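Local coordinates for metallo-beta-lactamase domain-containing protein (Enterococcus faecalis, PDB 2AZ4) that is of unknown function but binds two zinc ions in a metallo-beta-lactamase fold and may act as an RNA-binding exonuclease, at residues A[99-104]-A[139-144]; A[86-91]-A[106-111]; A[68-73]-A[131-136]; A[30-35]-A[158-163]. One frame throughout, in Å; residues are numbered along the deposited sequence.

Contact 1: residues A[99-104]-A[139-144]; sequences RMINYL and NFTREM
Two loops of the metallo-beta-lactamase fold meet beside strand 110-113, where R142 reaches across to I101, N102 and L104. A short 3-10 turn that includes I101, N102 and Y103 lies in the loop after helix 95-98. R142 belongs to the loop that leads into strand 145-147. CG of R142 is folded back between its own backbone N and carbonyl carbon (chi1 74°), and the chain bends twice more. CG therefore lies 3.5 Å from I101 O, while the guanidinium swings round to L104. There R142 NH2 donates to L104 O at 3.3 Å, with a nearly straight N-H...O angle of 169°. The donor stands above the L104 carbonyl plane rather than on a lone pair. The same NH2 also bonds V108 O. On the far side of the group R142 NH1 donates to E143 O at 3.0 Å. L104 CD2 covers one face of the guanidinium, 3.5 Å from R142 NH2. Beside it, I101 CD1 meets T141 CG2 and M144 CE, each at 4.0 Å. The N102 side chain lies near both the F140 ring and the R142 backbone. Three carbonyl oxygens thus serve the two terminal nitrogens, whereas R142 NE is buried without a partner. The carbonyl dipoles probably ease the positive charge, and the bonds to L104 and V108 join the loop of R142 to the one before strand 110-113.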
loop_
_atom_site.group_PDB
_atom_site.type_symbol
_atom_site.label_atom_id
_atom_site.label_comp_id
_atom_site.label_asym_id
_atom_site.label_seq_id
_atom_site.Cartn_x
_atom_site.Cartn_y
_atom_site.Cartn_z
ATOM N N ARG A 99 -6.906 -3.534 5.427
ATOM C CA ARG A 99 -7.930 -4.532 5.106
ATOM C C ARG A 99 -9.133 -4.541 6.053
ATOM O O ARG A 99 -10.251 -4.800 5.618
ATOM C CB ARG A 99 -7.325 -5.926 5.034
ATOM C CG ARG A 99 -8.232 -6.947 4.418
ATOM C CD ARG A 99 -7.573 -8.300 4.244
ATOM N NE ARG A 99 -8.652 -9.150 3.801
ATOM C CZ ARG A 99 -9.121 -10.211 4.431
ATOM N NH1 ARG A 99 -8.545 -10.703 5.530
ATOM N NH2 ARG A 99 -10.150 -10.816 3.888
ATOM N N MET A 100 -8.922 -4.289 7.338
ATOM C CA MET A 100 -10.036 -4.391 8.274
ATOM C C MET A 100 -10.631 -3.079 8.769
ATOM O O MET A 100 -11.341 -3.090 9.783
ATOM C CB MET A 100 -9.713 -5.343 9.459
ATOM C CG MET A 100 -8.731 -4.819 10.510
ATOM S SD MET A 100 -8.700 -5.807 12.043
ATOM C CE MET A 100 -7.404 -4.922 12.924
ATOM N N ILE A 101 -10.390 -1.955 8.080
ATOM C CA ILE A 101 -10.876 -0.674 8.630
ATOM C C ILE A 101 -12.409 -0.674 8.864
ATOM O O ILE A 101 -12.897 0.013 9.763
ATOM C CB ILE A 101 -10.451 0.582 7.823
ATOM C CG1 ILE A 101 -10.931 0.489 6.356
ATOM C CG2 ILE A 101 -8.919 0.819 7.951
ATOM C CD1 ILE A 101 -10.944 1.832 5.684
ATOM N N ASN A 102 -13.159 -1.475 8.098
ATOM C CA ASN A 102 -14.618 -1.488 8.285
ATOM C C ASN A 102 -15.040 -2.106 9.612
ATOM O O ASN A 102 -16.185 -1.927 10.048
ATOM C CB ASN A 102 -15.349 -2.189 7.150
ATOM C CG ASN A 102 -15.420 -1.354 5.884
ATOM O OD1 ASN A 102 -15.572 -1.897 4.773
ATOM N ND2 ASN A 102 -15.366 -0.054 6.032
ATOM N N TYR A 103 -14.116 -2.818 10.254
ATOM C CA TYR A 103 -14.386 -3.358 11.597
ATOM C C TYR A 103 -14.070 -2.370 12.723
ATOM O O TYR A 103 -14.379 -2.622 13.897
ATOM C CB TYR A 103 -13.611 -4.661 11.820
ATOM C CG TYR A 103 -14.202 -5.876 11.137
ATOM C CD1 TYR A 103 -15.431 -5.818 10.451
ATOM C CD2 TYR A 103 -13.529 -7.097 11.181
ATOM C CE1 TYR A 103 -15.967 -6.970 9.828
ATOM C CE2 TYR A 103 -14.051 -8.234 10.585
ATOM C CZ TYR A 103 -15.256 -8.173 9.910
ATOM O OH TYR A 103 -15.737 -9.337 9.324
ATOM N N LEU A 104 -13.430 -1.265 12.374
ATOM C CA LEU A 104 -13.139 -0.217 13.350
ATOM C C LEU A 104 -14.429 0.476 13.792
ATOM O O LEU A 104 -15.191 0.962 12.969
ATOM C CB LEU A 104 -12.147 0.811 12.792
ATOM C CG LEU A 104 -11.730 1.936 13.767
ATOM C CD1 LEU A 104 -11.051 1.443 15.092
ATOM C CD2 LEU A 104 -10.898 3.040 13.099
ATOM N N ASN A 139 -19.911 -2.741 -0.785
ATOM C CA ASN A 139 -18.901 -1.754 -1.188
ATOM C C ASN A 139 -18.806 -0.478 -0.317
ATOM O O ASN A 139 -18.096 0.477 -0.674
ATOM C CB ASN A 139 -19.055 -1.403 -2.669
ATOM C CG ASN A 139 -20.358 -0.684 -2.966
ATOM O OD1 ASN A 139 -21.180 -0.427 -2.068
ATOM N ND2 ASN A 139 -20.550 -0.343 -4.231
ATOM N N PHE A 140 -19.516 -0.457 0.812
ATOM C CA PHE A 140 -19.334 0.603 1.807
ATOM C C PHE A 140 -17.883 0.685 2.324
ATOM O O PHE A 140 -17.276 -0.336 2.647
ATOM C CB PHE A 140 -20.287 0.371 2.969
ATOM C CG PHE A 140 -20.024 1.234 4.181
ATOM C CD1 PHE A 140 -20.679 2.448 4.337
ATOM C CD2 PHE A 140 -19.146 0.809 5.176
ATOM C CE1 PHE A 140 -20.474 3.233 5.470
ATOM C CE2 PHE A 140 -18.928 1.585 6.303
ATOM C CZ PHE A 140 -19.593 2.800 6.456
ATOM N N THR A 141 -17.347 1.901 2.400
ATOM C CA THR A 141 -16.081 2.143 3.094
ATOM C C THR A 141 -16.360 3.125 4.219
ATOM O O THR A 141 -16.992 4.156 3.995
ATOM C CB THR A 141 -15.009 2.718 2.175
ATOM O OG1 THR A 141 -14.785 1.830 1.074
ATOM C CG2 THR A 141 -13.709 2.896 2.933
ATOM N N ARG A 142 -15.907 2.799 5.425
ATOM C CA ARG A 142 -16.142 3.654 6.587
ATOM C C ARG A 142 -15.459 5.030 6.470
ATOM O O ARG A 142 -14.577 5.235 5.608
ATOM C CB ARG A 142 -15.783 2.916 7.889
ATOM C CG ARG A 142 -14.268 2.756 8.172
ATOM C CD ARG A 142 -13.748 3.939 8.991
ATOM N NE ARG A 142 -13.990 3.694 10.382
ATOM C CZ ARG A 142 -13.982 4.561 11.379
ATOM N NH1 ARG A 142 -13.762 5.862 11.221
ATOM N NH2 ARG A 142 -14.213 4.069 12.585
ATOM N N GLU A 143 -15.911 5.977 7.291
ATOM C CA GLU A 143 -15.399 7.354 7.257
ATOM C C GLU A 143 -13.886 7.406 7.526
ATOM O O GLU A 143 -13.384 6.675 8.396
ATOM C CB GLU A 143 -16.122 8.230 8.301
ATOM C CG GLU A 143 -17.625 8.368 8.089
ATOM C CD GLU A 143 -18.336 9.169 9.185
ATOM O OE1 GLU A 143 -17.677 9.633 10.140
ATOM O OE2 GLU A 143 -19.572 9.334 9.072
ATOM N N MET A 144 -13.185 8.265 6.780
ATOM C CA MET A 144 -11.782 8.602 7.039
ATOM C C MET A 144 -11.687 10.120 7.060
ATOM O O MET A 144 -12.276 10.793 6.213
ATOM C CB MET A 144 -10.859 8.050 5.924
ATOM C CG MET A 144 -10.641 6.522 6.007
ATOM S SD MET A 144 -9.664 5.855 4.680
ATOM C CE MET A 144 -10.954 5.260 3.619
#

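Contact 2: residues A[86-91]-A[106-111]; sequences TAVFLS and PAVPLY
The rings of F89 and Y111 lie side by side and point the same way from neighbouring parallel strands. They belong to the beta-alpha-beta unit made of strand 85-89, helix 95-98 and strand 110-113. CG of each ring is anti to its carbonyl carbon, F89 at chi1 -64° and Y111 at -65°, which keeps the two side chains in step. Their planes are 23° apart but slid, with centroids 5.1 Å from each other, and overlap is slight. Y111 CD2 sits over one face of the F89 ring, near its rim. F89 CD1 rests on Y111 CB at 3.5 Å. A87 CB comes to the edge of the tyrosine ring, near its plane, 3.7 Å from Y111 CE2. These three residues also meet strand 152-155 of the second sheet. The other face carries V88 and L110, whose CG1 and CD1 touch at 3.7 Å. V108 CG1 extends this patch to T86 CG2 at 3.8 Å. Between the faces run the backbone bonds. V88 N donates to P109 O, and Y111 N to V88 O at 2.8 Å. L90 N follows with a bond to Y111 O. The strand pair therefore satisfies these backbone groups within the sheet and presents mostly hydrocarbon on both faces. The L90 N bond carries the pairing to the end of the strand, next to the zinc ligand H97, so the ladder probably steadies the start of the metal-binding loop.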
loop_
_atom_site.group_PDB
_atom_site.type_symbol
_atom_site.label_atom_id
_atom_site.label_comp_id
_atom_site.label_asym_id
_atom_site.label_seq_id
_atom_site.Cartn_x
_atom_site.Cartn_y
_atom_site.Cartn_z
ATOM N N THR A 86 -9.298 8.035 21.763
ATOM C CA THR A 86 -8.816 6.930 20.958
ATOM C C THR A 86 -8.809 7.401 19.521
ATOM O O THR A 86 -9.706 8.146 19.110
ATOM C CB THR A 86 -9.747 5.697 21.072
ATOM O OG1 THR A 86 -9.929 5.332 22.458
ATOM C CG2 THR A 86 -9.164 4.511 20.287
ATOM N N ALA A 87 -7.809 6.971 18.750
ATOM C CA ALA A 87 -7.809 7.247 17.311
ATOM C C ALA A 87 -6.956 6.245 16.574
ATOM O O ALA A 87 -6.037 5.638 17.152
ATOM C CB ALA A 87 -7.288 8.678 17.028
ATOM N N VAL A 88 -7.224 6.104 15.276
ATOM C CA VAL A 88 -6.494 5.147 14.476
ATOM C C VAL A 88 -5.934 5.902 13.275
ATOM O O VAL A 88 -6.602 6.754 12.701
ATOM C CB VAL A 88 -7.361 3.907 14.017
ATOM C CG1 VAL A 88 -6.577 2.978 13.079
ATOM C CG2 VAL A 88 -7.872 3.094 15.184
ATOM N N PHE A 89 -4.709 5.561 12.900
ATOM C CA PHE A 89 -4.046 6.174 11.758
ATOM C C PHE A 89 -3.711 5.115 10.744
ATOM O O PHE A 89 -3.406 3.952 11.098
ATOM C CB PHE A 89 -2.780 6.920 12.212
ATOM C CG PHE A 89 -3.059 8.069 13.107
ATOM C CD1 PHE A 89 -3.102 9.366 12.597
ATOM C CD2 PHE A 89 -3.298 7.874 14.466
ATOM C CE1 PHE A 89 -3.381 10.457 13.441
ATOM C CE2 PHE A 89 -3.591 8.953 15.322
ATOM C CZ PHE A 89 -3.646 10.247 14.804
ATOM N N LEU A 90 -3.730 5.514 9.474
ATOM C CA LEU A 90 -3.479 4.596 8.383
ATOM C C LEU A 90 -2.367 5.157 7.487
ATOM O O LEU A 90 -2.540 6.197 6.852
ATOM C CB LEU A 90 -4.798 4.401 7.618
ATOM C CG LEU A 90 -4.967 3.554 6.388
ATOM C CD1 LEU A 90 -4.392 2.133 6.547
ATOM C CD2 LEU A 90 -6.460 3.543 5.975
ATOM N N SER A 91 -1.231 4.464 7.461
ATOM C CA SER A 91 -0.057 4.932 6.751
ATOM C C SER A 91 -0.348 5.078 5.256
ATOM O O SER A 91 0.041 6.064 4.656
ATOM C CB SER A 91 1.169 4.017 7.001
ATOM O OG SER A 91 1.139 2.784 6.279
ATOM N N PRO A 106 -17.177 2.805 14.375
ATOM C CA PRO A 106 -17.578 4.068 13.732
ATOM C C PRO A 106 -17.316 5.312 14.577
ATOM O O PRO A 106 -16.973 6.361 14.025
ATOM C CB PRO A 106 -19.096 3.897 13.508
ATOM C CG PRO A 106 -19.345 2.433 13.595
ATOM C CD PRO A 106 -18.200 1.748 14.248
ATOM N N ALA A 107 -17.477 5.202 15.897
ATOM C CA ALA A 107 -17.207 6.312 16.830
ATOM C C ALA A 107 -15.721 6.660 16.994
ATOM O O ALA A 107 -15.366 7.754 17.441
ATOM C CB ALA A 107 -17.845 6.026 18.194
ATOM N N VAL A 108 -14.833 5.743 16.634
ATOM C CA VAL A 108 -13.400 6.039 16.736
ATOM C C VAL A 108 -12.960 6.697 15.423
ATOM O O VAL A 108 -13.201 6.137 14.382
ATOM C CB VAL A 108 -12.583 4.756 17.025
ATOM C CG1 VAL A 108 -11.062 5.041 16.992
ATOM C CG2 VAL A 108 -12.992 4.180 18.374
ATOM N N PRO A 109 -12.345 7.906 15.478
ATOM C CA PRO A 109 -11.861 8.513 14.235
ATOM C C PRO A 109 -10.705 7.769 13.605
ATOM O O PRO A 109 -9.859 7.210 14.308
ATOM C CB PRO A 109 -11.401 9.902 14.668
ATOM C CG PRO A 109 -11.113 9.772 16.172
ATOM C CD PRO A 109 -12.136 8.781 16.645
ATOM N N LEU A 110 -10.648 7.837 12.278
ATOM C CA LEU A 110 -9.653 7.149 11.469
ATOM C C LEU A 110 -9.026 8.217 10.571
ATOM O O LEU A 110 -9.733 8.895 9.797
ATOM C CB LEU A 110 -10.300 6.038 10.632
ATOM C CG LEU A 110 -9.435 5.287 9.588
ATOM C CD1 LEU A 110 -8.278 4.585 10.270
ATOM C CD2 LEU A 110 -10.264 4.260 8.789
ATOM N N TYR A 111 -7.705 8.370 10.707
ATOM C CA TYR A 111 -6.960 9.475 10.101
ATOM C C TYR A 111 -6.028 8.932 9.047
ATOM O O TYR A 111 -5.387 7.899 9.227
ATOM C CB TYR A 111 -6.129 10.267 11.136
ATOM C CG TYR A 111 -6.938 11.010 12.174
ATOM C CD1 TYR A 111 -7.509 12.262 11.888
ATOM C CD2 TYR A 111 -7.150 10.462 13.428
ATOM C CE1 TYR A 111 -8.247 12.935 12.816
ATOM C CE2 TYR A 111 -7.886 11.119 14.378
ATOM C CZ TYR A 111 -8.428 12.357 14.071
ATOM O OH TYR A 111 -9.156 13.002 15.002
#

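Contact 3: residues A[68-73]-A[131-136]; sequences DPRLGY and IPSPFE
D68 OD2 is gripped by R70 NH2 at 2.7 Å, by R70 NE and by a water that in turn accepts from S133 OG. It lies where two outer loops of the metallo-beta-lactamase fold meet, a 3-10 turn at 69-71 and a type I turn from S133 to E136. R70 holds the carboxylate side-on in a salt bridge, with NE also 3.0 Å from D68 OD1. D68 OD1 further accepts from R70 N, which makes an Asx turn. S133 OG mirrors this across the contact by accepting from F135 N, an ST turn. Pinned by D68, the guanidinium lies against the CB, CG and CD2 side of F135, with planes 29° apart and F135 CD2 above its centre. The bend of R70 at chi3 (-68°) brings the group alongside that rim. R70 CB makes a CH-pi contact with the ring face, 3.9 Å from the F135 centroid. P134 CB covers the opposite face. E136 OE2 stays 4.1 Å from R70 NH2, too far for a salt bridge. Two further waters fill in, one from R70 NH2 and one from R70 NH1, and both donate to E136 OE1. The second of these is 2.9 Å from R70 NH1. The site is thus a partly open surface junction, away from the zinc ions. On its inner side L71 CD2 packs 3.7 Å from both P134 CD and F135 CE2.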
loop_
_atom_site.group_PDB
_atom_site.type_symbol
_atom_site.label_atom_id
_atom_site.label_comp_id
_atom_site.label_asym_id
_atom_site.label_seq_id
_atom_site.Cartn_x
_atom_site.Cartn_y
_atom_site.Cartn_z
ATOM N N ASP A 68 -15.957 -2.453 16.181
ATOM C CA ASP A 68 -17.358 -2.015 16.121
ATOM C C ASP A 68 -18.146 -2.914 17.072
ATOM O O ASP A 68 -18.192 -4.108 16.861
ATOM C CB ASP A 68 -17.839 -2.163 14.668
ATOM C CG ASP A 68 -19.292 -1.682 14.432
ATOM O OD1 ASP A 68 -20.026 -1.373 15.392
ATOM O OD2 ASP A 68 -19.687 -1.621 13.240
ATOM N N PRO A 69 -18.757 -2.348 18.129
ATOM C CA PRO A 69 -19.500 -3.183 19.087
ATOM C C PRO A 69 -20.592 -4.054 18.462
ATOM O O PRO A 69 -20.880 -5.137 18.981
ATOM C CB PRO A 69 -20.173 -2.159 20.008
ATOM C CG PRO A 69 -20.037 -0.863 19.340
ATOM C CD PRO A 69 -18.815 -0.927 18.497
ATOM N N ARG A 70 -21.188 -3.586 17.361
ATOM C CA ARG A 70 -22.283 -4.304 16.707
ATOM C C ARG A 70 -21.845 -5.685 16.208
ATOM O O ARG A 70 -22.672 -6.561 15.973
ATOM C CB ARG A 70 -22.852 -3.472 15.549
ATOM C CG ARG A 70 -23.327 -2.052 15.943
ATOM C CD ARG A 70 -23.759 -1.290 14.703
ATOM N NE ARG A 70 -22.608 -0.998 13.839
ATOM C CZ ARG A 70 -22.692 -0.427 12.649
ATOM N NH1 ARG A 70 -23.877 -0.094 12.154
ATOM N NH2 ARG A 70 -21.593 -0.188 11.949
ATOM N N LEU A 71 -20.544 -5.873 16.038
ATOM C CA LEU A 71 -20.007 -7.171 15.620
ATOM C C LEU A 71 -20.201 -8.241 16.700
ATOM O O LEU A 71 -20.141 -9.443 16.417
ATOM C CB LEU A 71 -18.513 -7.055 15.258
ATOM C CG LEU A 71 -18.125 -6.191 14.045
ATOM C CD1 LEU A 71 -16.593 -5.967 13.998
ATOM C CD2 LEU A 71 -18.632 -6.795 12.734
ATOM N N GLY A 72 -20.437 -7.811 17.933
ATOM C CA GLY A 72 -20.666 -8.753 19.022
ATOM C C GLY A 72 -19.414 -9.508 19.429
ATOM O O GLY A 72 -19.495 -10.615 19.975
ATOM N N TYR A 73 -18.254 -8.907 19.166
ATOM C CA TYR A 73 -16.985 -9.463 19.614
ATOM C C TYR A 73 -16.859 -9.152 21.099
ATOM O O TYR A 73 -17.190 -8.054 21.532
ATOM C CB TYR A 73 -15.833 -8.837 18.822
ATOM C CG TYR A 73 -14.505 -8.878 19.523
ATOM C CD1 TYR A 73 -13.726 -10.036 19.504
ATOM C CD2 TYR A 73 -14.027 -7.766 20.218
ATOM C CE1 TYR A 73 -12.501 -10.086 20.155
ATOM C CE2 TYR A 73 -12.805 -7.807 20.878
ATOM C CZ TYR A 73 -12.045 -8.964 20.827
ATOM O OH TYR A 73 -10.839 -9.013 21.474
ATOM N N ILE A 131 -12.659 -5.892 3.873
ATOM C CA ILE A 131 -13.697 -6.674 4.531
ATOM C C ILE A 131 -14.944 -5.784 4.684
ATOM O O ILE A 131 -14.839 -4.694 5.232
ATOM C CB ILE A 131 -13.234 -7.145 5.919
ATOM C CG1 ILE A 131 -12.120 -8.189 5.809
ATOM C CG2 ILE A 131 -14.397 -7.714 6.712
ATOM C CD1 ILE A 131 -11.321 -8.356 7.128
ATOM N N PRO A 132 -16.110 -6.234 4.182
ATOM C CA PRO A 132 -17.314 -5.412 4.318
ATOM C C PRO A 132 -17.787 -5.356 5.752
ATOM O O PRO A 132 -17.601 -6.323 6.493
ATOM C CB PRO A 132 -18.371 -6.174 3.495
ATOM C CG PRO A 132 -17.629 -7.215 2.721
ATOM C CD PRO A 132 -16.378 -7.497 3.465
ATOM N N SER A 133 -18.401 -4.249 6.147
ATOM C CA SER A 133 -19.123 -4.240 7.393
ATOM C C SER A 133 -20.411 -5.048 7.190
ATOM O O SER A 133 -21.123 -4.807 6.217
ATOM C CB SER A 133 -19.507 -2.818 7.775
ATOM O OG SER A 133 -20.328 -2.861 8.933
ATOM N N PRO A 134 -20.755 -5.959 8.123
ATOM C CA PRO A 134 -22.024 -6.702 7.924
ATOM C C PRO A 134 -23.265 -5.807 8.069
ATOM O O PRO A 134 -24.393 -6.269 7.832
ATOM C CB PRO A 134 -21.996 -7.765 9.036
ATOM C CG PRO A 134 -20.621 -7.706 9.626
ATOM C CD PRO A 134 -20.089 -6.349 9.378
ATOM N N PHE A 135 -23.057 -4.537 8.424
ATOM C CA PHE A 135 -24.160 -3.590 8.631
ATOM C C PHE A 135 -24.288 -2.539 7.545
ATOM O O PHE A 135 -25.025 -1.568 7.692
ATOM C CB PHE A 135 -24.037 -2.960 10.019
ATOM C CG PHE A 135 -23.619 -3.949 11.052
ATOM C CD1 PHE A 135 -24.536 -4.859 11.560
ATOM C CD2 PHE A 135 -22.292 -4.037 11.447
ATOM C CE1 PHE A 135 -24.142 -5.824 12.487
ATOM C CE2 PHE A 135 -21.892 -4.994 12.367
ATOM C CZ PHE A 135 -22.818 -5.883 12.889
ATOM N N GLU A 136 -23.600 -2.753 6.429
ATOM C CA GLU A 136 -23.675 -1.841 5.300
ATOM C C GLU A 136 -23.588 -2.599 3.978
ATOM O O GLU A 136 -23.364 -3.809 3.973
ATOM C CB GLU A 136 -22.573 -0.784 5.397
ATOM C CG GLU A 136 -23.103 0.591 5.802
ATOM C CD GLU A 136 -22.937 0.848 7.255
ATOM O OE1 GLU A 136 -23.334 1.927 7.715
ATOM O OE2 GLU A 136 -22.401 -0.038 7.951
HETATM O O HOH W 1 -18.749 -2.863 11.227
HETATM O O HOH W 2 -21.247 2.135 10.102
HETATM O O HOH W 3 -24.793 1.368 9.844
#

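Contact 4: residues A[30-35]-A[158-163]; sequences AHIFFD and ISVEIV
I32 and V160 form the tight part of this contact, between the two sheets of the metallo-beta-lactamase beta sandwich. I32 CD1 lies 3.6 Å from V160 CG2. The side chains slide past each other in opposite directions. I32 CG1 sits between its backbone N and carbonyl carbon (chi1 64°), and its extended end reaches the facing sheet. I158 fills the next place along. Its CD1 sits 3.8 Å from A30 O and 4.1 Å from A30 CB. Strands 30-34 and 158-163 run in roughly the same direction, 27° apart, with axes 8.5 Å from each other at closest. This spacing suits layers joined by side chains. The touching side chains are all apolar, and I158 CD1 also lies along the backbone of A30 to I32. V155 and F89 close in around the same core. Toward the later residues the contact loosens. F34 still faces strand 158-163 but does not touch it, and its ring packs instead against strand 173-179 and Y186. D35, beyond a cis peptide bond, has turned to the metal site, where its carboxylate bonds ND1 of the zinc ligand H97. The outer side of strand 158-163 is more open. S159 and E161 are partly exposed there, and E161 OE2 forms a salt bridge with K206. Back in the core, I158 CD1 also meets I32 CG2 at 4.2 Å.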
loop_
_atom_site.group_PDB
_atom_site.type_symbol
_atom_site.label_atom_id
_atom_site.label_comp_id
_atom_site.label_asym_id
_atom_site.label_seq_id
_atom_site.Cartn_x
_atom_site.Cartn_y
_atom_site.Cartn_z
ATOM N N ALA A 30 -5.294 8.452 26.892
ATOM C CA ALA A 30 -5.350 8.410 25.439
ATOM C C ALA A 30 -4.528 7.271 24.845
ATOM O O ALA A 30 -3.505 6.841 25.416
ATOM C CB ALA A 30 -4.943 9.770 24.834
ATOM N N HIS A 31 -4.995 6.761 23.709
ATOM C CA HIS A 31 -4.203 5.808 22.946
ATOM C C HIS A 31 -4.490 5.884 21.459
ATOM O O HIS A 31 -5.597 6.249 21.047
ATOM C CB HIS A 31 -4.289 4.357 23.518
ATOM C CG HIS A 31 -5.650 3.725 23.485
ATOM N ND1 HIS A 31 -6.807 4.412 23.173
ATOM C CD2 HIS A 31 -6.035 2.451 23.753
ATOM C CE1 HIS A 31 -7.840 3.584 23.238
ATOM N NE2 HIS A 31 -7.396 2.390 23.580
ATOM N N ILE A 32 -3.465 5.589 20.672
ATOM C CA ILE A 32 -3.557 5.543 19.222
ATOM C C ILE A 32 -3.134 4.168 18.714
ATOM O O ILE A 32 -2.426 3.433 19.408
ATOM C CB ILE A 32 -2.715 6.635 18.525
ATOM C CG1 ILE A 32 -1.219 6.435 18.802
ATOM C CG2 ILE A 32 -3.209 8.002 18.951
ATOM C CD1 ILE A 32 -0.281 7.362 18.016
ATOM N N PHE A 33 -3.614 3.821 17.528
ATOM C CA PHE A 33 -3.300 2.552 16.897
ATOM C C PHE A 33 -2.949 2.846 15.445
ATOM O O PHE A 33 -3.446 3.833 14.885
ATOM C CB PHE A 33 -4.497 1.574 16.926
ATOM C CG PHE A 33 -4.968 1.172 18.334
ATOM C CD1 PHE A 33 -4.670 -0.084 18.853
ATOM C CD2 PHE A 33 -5.740 2.027 19.099
ATOM C CE1 PHE A 33 -5.118 -0.459 20.150
ATOM C CE2 PHE A 33 -6.183 1.659 20.402
ATOM C CZ PHE A 33 -5.868 0.415 20.906
ATOM N N PHE A 34 -2.133 1.973 14.854
ATOM C CA PHE A 34 -1.704 2.032 13.448
ATOM C C PHE A 34 -0.960 0.738 13.131
ATOM O O PHE A 34 -0.277 0.199 13.991
ATOM C CB PHE A 34 -0.769 3.227 13.188
ATOM C CG PHE A 34 0.373 3.343 14.180
ATOM C CD1 PHE A 34 0.233 4.101 15.346
ATOM C CD2 PHE A 34 1.586 2.687 13.949
ATOM C CE1 PHE A 34 1.261 4.200 16.265
ATOM C CE2 PHE A 34 2.641 2.797 14.867
ATOM C CZ PHE A 34 2.477 3.538 16.022
ATOM N N ASP A 35 -1.111 0.199 11.923
ATOM C CA ASP A 35 -2.190 0.544 11.000
ATOM C C ASP A 35 -3.407 -0.320 11.361
ATOM O O ASP A 35 -3.716 -0.465 12.551
ATOM C CB ASP A 35 -1.710 0.327 9.551
ATOM C CG ASP A 35 -0.632 1.331 9.145
ATOM O OD1 ASP A 35 -0.778 2.530 9.497
ATOM O OD2 ASP A 35 0.343 0.954 8.452
ATOM N N ILE A 158 -1.242 12.959 23.397
ATOM C CA ILE A 158 -0.457 12.430 22.293
ATOM C C ILE A 158 -0.598 13.315 21.060
ATOM O O ILE A 158 -1.702 13.646 20.636
ATOM C CB ILE A 158 -0.863 10.982 21.892
ATOM C CG1 ILE A 158 -1.052 10.094 23.113
ATOM C CG2 ILE A 158 0.172 10.388 20.933
ATOM C CD1 ILE A 158 -1.569 8.704 22.763
ATOM N N SER A 159 0.535 13.670 20.470
ATOM C CA SER A 159 0.557 14.477 19.261
ATOM C C SER A 159 1.134 13.648 18.104
ATOM O O SER A 159 2.184 13.008 18.240
ATOM C CB SER A 159 1.383 15.737 19.518
ATOM O OG SER A 159 2.026 16.176 18.340
ATOM N N VAL A 160 0.416 13.605 16.988
ATOM C CA VAL A 160 0.805 12.745 15.869
ATOM C C VAL A 160 0.922 13.610 14.633
ATOM O O VAL A 160 -0.046 14.266 14.232
ATOM C CB VAL A 160 -0.215 11.599 15.610
ATOM C CG1 VAL A 160 0.263 10.671 14.471
ATOM C CG2 VAL A 160 -0.503 10.801 16.880
ATOM N N GLU A 161 2.108 13.627 14.050
ATOM C CA GLU A 161 2.327 14.303 12.785
ATOM C C GLU A 161 2.339 13.285 11.654
ATOM O O GLU A 161 3.074 12.284 11.710
ATOM C CB GLU A 161 3.638 15.088 12.779
ATOM C CG GLU A 161 3.761 16.042 11.552
ATOM C CD GLU A 161 4.990 16.938 11.610
ATOM O OE1 GLU A 161 5.538 17.108 12.715
ATOM O OE2 GLU A 161 5.402 17.484 10.548
ATOM N N ILE A 162 1.533 13.544 10.621
ATOM C CA ILE A 162 1.441 12.630 9.483
ATOM C C ILE A 162 2.274 13.165 8.321
ATOM O O ILE A 162 1.986 14.204 7.735
ATOM C CB ILE A 162 -0.033 12.321 9.106
ATOM C CG1 ILE A 162 -0.108 11.268 8.004
ATOM C CG2 ILE A 162 -0.794 13.595 8.753
ATOM C CD1 ILE A 162 -1.448 10.505 7.981
ATOM N N VAL A 163 3.314 12.437 7.983
ATOM C CA VAL A 163 4.351 12.996 7.132
ATOM C C VAL A 163 4.402 12.155 5.877
ATOM O O VAL A 163 4.520 10.953 6.001
ATOM C CB VAL A 163 5.732 12.904 7.864
ATOM C CG1 VAL A 163 6.867 13.396 6.963
ATOM C CG2 VAL A 163 5.708 13.723 9.196
#

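Overall arrangement
Contacts 1, 2 and 3 lie inside the chain loop closed by contact 4, which pairs 30-35 with 158-163. Contact 2 is also nested within contact 3, while contact 1 crosses both. In space the centres of contacts 2 and 4 are about 9 Å apart, since strands 30-34 and 85-89 are neighbours in one sheet. The centre of contact 1 lies about 10 Å from those of contacts 2 and 3. The centres of contacts 3 and 4 are about 24 Å apart. The series thus runs from the sandwich core, through the sheet, to the surface loops. Contact 2 lies in the strand that leads to the zinc ligands, while contact 4 joins the two sheets farther from the site.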